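Long-range contacts in adenine phosphoribosyltransferase (Leishmania donovani, PDB 1QB7), which probably converts adenine and 5-phospho-alpha-D-ribose 1-diphosphate into AMP and diphosphate in purine salvage, working as a homodimer: residues A[134-138]-A[161-166]; A[18-23]-A[202-207]. All blocks are in the same frame, centred on the assembly; numbering follows the deposited sequence. Where two conformers were deposited one is given.

Interaction 1. Residues A[134-138]-A[161-166]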
loop_
_atom_site.group_PDB
_atom_site.type_symbol
_atom_site.label_atom_id
_atom_site.label_comp_id
_atom_site.label_asym_id
_atom_site.label_seq_id
_atom_site.Cartn_x
_atom_site.Cartn_y
_atom_site.Cartn_z
ATOM N N SER A 134 -10.173 -11.973 10.230
ATOM C CA SER A 134 -9.619 -11.852 8.885
ATOM C C SER A 134 -8.749 -13.083 8.604
ATOM O O SER A 134 -8.518 -13.444 7.452
ATOM C CB SER A 134 -8.810 -10.557 8.735
ATOM O OG SER A 134 -7.801 -10.458 9.720
ATOM N N ILE A 135 -8.232 -13.682 9.673
ATOM C CA ILE A 135 -7.437 -14.897 9.586
ATOM C C ILE A 135 -8.035 -15.833 10.616
ATOM O O ILE A 135 -8.248 -15.454 11.767
ATOM C CB ILE A 135 -5.924 -14.679 9.894
ATOM C CG1 ILE A 135 -5.345 -13.559 9.030
ATOM C CG2 ILE A 135 -5.162 -15.962 9.761
ATOM C CD1 ILE A 135 -3.985 -13.089 9.490
ATOM N N GLY A 136 -8.364 -17.043 10.192
ATOM C CA GLY A 136 -8.963 -17.984 11.115
ATOM C C GLY A 136 -8.050 -19.114 11.523
ATOM O O GLY A 136 -6.888 -19.173 11.117
ATOM N N LYS A 137 -8.589 -19.997 12.356
ATOM C CA LYS A 137 -7.871 -21.166 12.834
ATOM C C LYS A 137 -7.460 -21.997 11.629
ATOM O O LYS A 137 -8.237 -22.166 10.685
ATOM C CB LYS A 137 -8.784 -21.990 13.744
ATOM C CG LYS A 137 -8.189 -23.289 14.254
ATOM C CD LYS A 137 -9.162 -23.957 15.210
ATOM C CE LYS A 137 -8.610 -25.255 15.769
ATOM N NZ LYS A 137 -9.627 -25.929 16.635
ATOM N N GLY A 138 -6.218 -22.466 11.638
ATOM C CA GLY A 138 -5.738 -23.268 10.534
ATOM C C GLY A 138 -5.093 -22.496 9.396
ATOM O O GLY A 138 -4.470 -23.107 8.528
ATOM N N VAL A 161 -1.075 -13.128 14.323
ATOM C CA VAL A 161 -1.332 -14.419 13.687
ATOM C C VAL A 161 -1.532 -15.508 14.754
ATOM O O VAL A 161 -2.458 -16.307 14.660
ATOM C CB VAL A 161 -0.197 -14.811 12.703
ATOM C CG1 VAL A 161 -0.434 -16.209 12.151
ATOM C CG2 VAL A 161 -0.123 -13.814 11.555
ATOM N N GLU A 162 -0.688 -15.512 15.786
ATOM C CA GLU A 162 -0.814 -16.496 16.865
ATOM C C GLU A 162 -2.154 -16.336 17.584
ATOM O O GLU A 162 -2.847 -17.318 17.828
ATOM C CB GLU A 162 0.333 -16.374 17.887
ATOM C CG GLU A 162 0.108 -17.091 19.210
ATOM C CD GLU A 162 1.247 -16.881 20.188
ATOM O OE1 GLU A 162 1.794 -15.757 20.254
ATOM O OE2 GLU A 162 1.591 -17.849 20.897
ATOM N N ALA A 163 -2.510 -15.098 17.919
ATOM C CA ALA A 163 -3.764 -14.816 18.610
ATOM C C ALA A 163 -4.972 -15.251 17.781
ATOM O O ALA A 163 -6.035 -15.553 18.328
ATOM C CB ALA A 163 -3.857 -13.339 18.944
ATOM N N SER A 164 -4.801 -15.276 16.460
ATOM C CA SER A 164 -5.860 -15.686 15.542
ATOM C C SER A 164 -5.955 -17.204 15.429
ATOM O O SER A 164 -6.778 -17.729 14.673
ATOM C CB SER A 164 -5.606 -15.095 14.162
ATOM O OG SER A 164 -5.731 -13.692 14.197
ATOM N N ASP A 165 -5.103 -17.899 16.180
ATOM C CA ASP A 165 -5.057 -19.360 16.187
ATOM C C ASP A 165 -4.568 -19.875 14.826
ATOM O O ASP A 165 -4.978 -20.940 14.361
ATOM C CB ASP A 165 -6.444 -19.933 16.534
ATOM C CG ASP A 165 -6.378 -21.319 17.172
ATOM O OD1 ASP A 165 -5.269 -21.877 17.317
ATOM O OD2 ASP A 165 -7.449 -21.847 17.544
ATOM N N ALA A 166 -3.683 -19.104 14.200
ATOM C CA ALA A 166 -3.117 -19.448 12.895
ATOM C C ALA A 166 -1.602 -19.581 13.017
ATOM O O ALA A 166 -1.034 -19.315 14.074
ATOM C CB ALA A 166 -3.466 -18.365 11.872
HETATM O O HOH W 1 -8.359 -13.175 13.353
#
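Ile135 reaches across to Ala166 with its CG2 branch, 3.6 Å from Ala166 CB; of the residues here it has the most surface buried by the contact. With CG2 anti to the backbone N, that methyl faces the turn, while the CG1 arm runs on until CD1 comes to 4.4 Å from Val161 CG2. Ile135 and Val161 also both rest on Val141 of strand 140-145. The methyl of Ala166 has a second neighbour, Gly136 O. Next in buried surface is Asp165, which ends helix 152-163 in a Schellman motif: its phi is positive (67°), and the amides of Asp165 and Ala166 bond back to Glu162 O and Val161 O. In this phosphoribosyltransferase domain the helix and the strand 167-173 that follows it are joined by this turn, and the loop entering strand 140-145 is laid against it. Asp165 O receives a weak bond from Gly138 N (3.4 Å) and a CA-H...O contact from Lys137 CA (3.3 Å, 160° at the hydrogen). The extended Lys137 chain lies alongside Asp165, pointing the same way, with its CD 3.6 Å from OD2; NZ overshoots the carboxylate, 4.7 Å from Asp165 OD2, so any attraction would act at a distance. Ser164 sets CB against Ile135 O, and a water donates to both Ile135 O and Ser164 OG, the hydroxyl that is also bonded to Leu160 O.

Interaction 2. Residues A[18-23]-A[202-207]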
loop_
_atom_site.group_PDB
_atom_site.type_symbol
_atom_site.label_atom_id
_atom_site.label_comp_id
_atom_site.label_asym_id
_atom_site.label_seq_id
_atom_site.Cartn_x
_atom_site.Cartn_y
_atom_site.Cartn_z
ATOM N N LEU A 18 17.192 -11.931 -9.596
ATOM C CA LEU A 18 16.404 -11.027 -8.762
ATOM C C LEU A 18 17.287 -10.245 -7.784
ATOM O O LEU A 18 17.086 -9.044 -7.576
ATOM C CB LEU A 18 15.326 -11.804 -7.994
ATOM C CG LEU A 18 14.542 -11.049 -6.908
ATOM C CD1 LEU A 18 13.882 -9.790 -7.471
ATOM C CD2 LEU A 18 13.507 -11.973 -6.298
ATOM N N SER A 19 18.249 -10.935 -7.177
ATOM C CA SER A 19 19.167 -10.309 -6.232
ATOM C C SER A 19 19.992 -9.232 -6.928
ATOM O O SER A 19 20.230 -8.148 -6.385
ATOM C CB SER A 19 20.096 -11.363 -5.635
ATOM O OG SER A 19 21.087 -10.761 -4.829
ATOM N N GLN A 20 20.416 -9.553 -8.144
ATOM C CA GLN A 20 21.210 -8.662 -8.972
ATOM C C GLN A 20 20.406 -7.430 -9.366
ATOM O O GLN A 20 20.911 -6.313 -9.328
ATOM C CB GLN A 20 21.644 -9.401 -10.241
ATOM C CG GLN A 20 22.533 -10.606 -10.002
ATOM C CD GLN A 20 23.964 -10.215 -9.738
ATOM O OE1 GLN A 20 24.832 -10.411 -10.587
ATOM N NE2 GLN A 20 24.223 -9.640 -8.562
ATOM N N LEU A 21 19.155 -7.651 -9.757
ATOM C CA LEU A 21 18.267 -6.580 -10.183
ATOM C C LEU A 21 17.973 -5.621 -9.033
ATOM O O LEU A 21 17.915 -4.410 -9.227
ATOM C CB LEU A 21 16.979 -7.189 -10.743
ATOM C CG LEU A 21 16.085 -6.369 -11.670
ATOM C CD1 LEU A 21 16.902 -5.616 -12.698
ATOM C CD2 LEU A 21 15.117 -7.311 -12.353
ATOM N N LEU A 22 17.808 -6.173 -7.836
ATOM C CA LEU A 22 17.540 -5.373 -6.643
ATOM C C LEU A 22 18.742 -4.507 -6.295
ATOM O O LEU A 22 18.595 -3.335 -5.954
ATOM C CB LEU A 22 17.193 -6.278 -5.459
ATOM C CG LEU A 22 15.800 -6.898 -5.490
ATOM C CD1 LEU A 22 15.682 -7.983 -4.435
ATOM C CD2 LEU A 22 14.763 -5.815 -5.271
ATOM N N LYS A 23 19.934 -5.091 -6.392
ATOM C CA LYS A 23 21.170 -4.375 -6.097
ATOM C C LYS A 23 21.353 -3.219 -7.094
ATOM O O LYS A 23 21.839 -2.146 -6.740
ATOM C CB LYS A 23 22.341 -5.355 -6.173
ATOM C CG LYS A 23 23.714 -4.776 -5.904
ATOM C CD LYS A 23 24.758 -5.854 -6.170
ATOM C CE LYS A 23 26.185 -5.332 -6.121
ATOM N NZ LYS A 23 26.584 -4.848 -4.770
ATOM N N LEU A 202 15.278 -10.909 0.209
ATOM C CA LEU A 202 15.762 -11.007 -1.162
ATOM C C LEU A 202 17.115 -10.314 -1.353
ATOM O O LEU A 202 17.871 -10.660 -2.264
ATOM C CB LEU A 202 14.727 -10.430 -2.127
ATOM C CG LEU A 202 13.311 -11.003 -1.992
ATOM C CD1 LEU A 202 12.364 -10.256 -2.911
ATOM C CD2 LEU A 202 13.309 -12.499 -2.293
ATOM N N LEU A 203 17.421 -9.356 -0.483
ATOM C CA LEU A 203 18.677 -8.622 -0.560
ATOM C C LEU A 203 19.076 -8.084 0.810
ATOM O O LEU A 203 18.224 -7.696 1.604
ATOM C CB LEU A 203 18.556 -7.449 -1.538
ATOM C CG LEU A 203 19.866 -6.730 -1.886
ATOM C CD1 LEU A 203 20.657 -7.573 -2.877
ATOM C CD2 LEU A 203 19.598 -5.354 -2.478
ATOM N N SER A 204 20.377 -8.093 1.088
ATOM C CA SER A 204 20.910 -7.564 2.338
ATOM C C SER A 204 21.392 -6.147 2.042
ATOM O O SER A 204 21.953 -5.899 0.978
ATOM C CB SER A 204 22.098 -8.401 2.813
ATOM O OG SER A 204 22.823 -7.708 3.816
ATOM N N ASP A 205 21.204 -5.221 2.976
ATOM C CA ASP A 205 21.662 -3.857 2.724
ATOM C C ASP A 205 23.188 -3.792 2.575
ATOM O O ASP A 205 23.725 -2.792 2.111
ATOM C CB ASP A 205 21.153 -2.874 3.786
ATOM C CG ASP A 205 21.917 -2.962 5.082
ATOM O OD1 ASP A 205 22.214 -4.095 5.525
ATOM O OD2 ASP A 205 22.207 -1.891 5.662
ATOM N N ASP A 206 23.877 -4.871 2.950
ATOM C CA ASP A 206 25.327 -4.930 2.806
ATOM C C ASP A 206 25.690 -4.950 1.330
ATOM O O ASP A 206 26.821 -4.639 0.960
ATOM C CB ASP A 206 25.905 -6.159 3.509
ATOM C CG ASP A 206 27.433 -6.215 3.439
ATOM O OD1 ASP A 206 28.085 -5.231 3.855
ATOM O OD2 ASP A 206 27.985 -7.228 2.950
ATOM N N ALA A 207 24.723 -5.306 0.491
ATOM C CA ALA A 207 24.932 -5.346 -0.947
ATOM C C ALA A 207 24.843 -3.946 -1.548
ATOM O O ALA A 207 25.271 -3.723 -2.679
ATOM C CB ALA A 207 23.914 -6.254 -1.597
HETATM O O HOH W 2 20.429 -11.382 -2.149
#
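Leu22 and Leu202 cross at a slant, the CD1 methyl of Leu22 pressing on Leu202 CB at 3.5 Å, tighter than usual for two carbons. Leu18, one helical turn earlier, meets the far end of the same side chain: its CD2 lies 4.0 Å from Leu202 CD1 and equally near CD2, so a single methyl sits against both branches. Leu203 packs beside it, against Ser19, Leu22 and Lys23. Its CG stands anti to the backbone N (chi1 -170°), which sends the two methyls towards the helix backbone: CD1 comes to 3.6 Å from Ser19 O, and CD2 rests near Leu22 CB and Lys23 N. Beside these apolar contacts, a water takes a hydrogen bond from Ser19 OG and donates one to Leu202 O (2.7 Å). Lys23 runs out extended as far as CE, then bends at chi4 (65°) to bring NZ to 2.7 Å from Ala207 O. The ammonium approaches in the carbonyl plane, on a lone pair, at a C=O...N angle of 143°. Ala207 belongs to the short 3-10 turn 205-207, where Asp206 N is held by Ser204 OG in an ST turn. Leu18 and Leu22 also touch helix 51-67, and Asp205 O accepts from Arg40, which lines the adenine pocket; helix 17-25 packs against the corner at Leu202, where the chain passes from strand 199-201 of the main phosphoribosyltransferase sheet to strand 203-204 of a smaller parallel one, near the adenine pocket.

How the interactions relate
Interactions 1 and 2 lie on opposite sides of the chain's centre, about 32 Å apart between centres and about 19 Å between nearest atoms, without touching. The 18-23/202-207 pairing joins distant parts of the sequence, and the whole of interaction 1 falls between them. The two are connected through the sheet, in which strands 140-145, 167-173 and 199-201 are neighbours. Interaction 2 is the nearer to adenine, with the Leu203 side chain about 11 Å from the bound base. In interaction 1 the Val161 side chain is about 14 Å from the magnesium ion, towards which helix 152-163 extends at its other end, near Thr153.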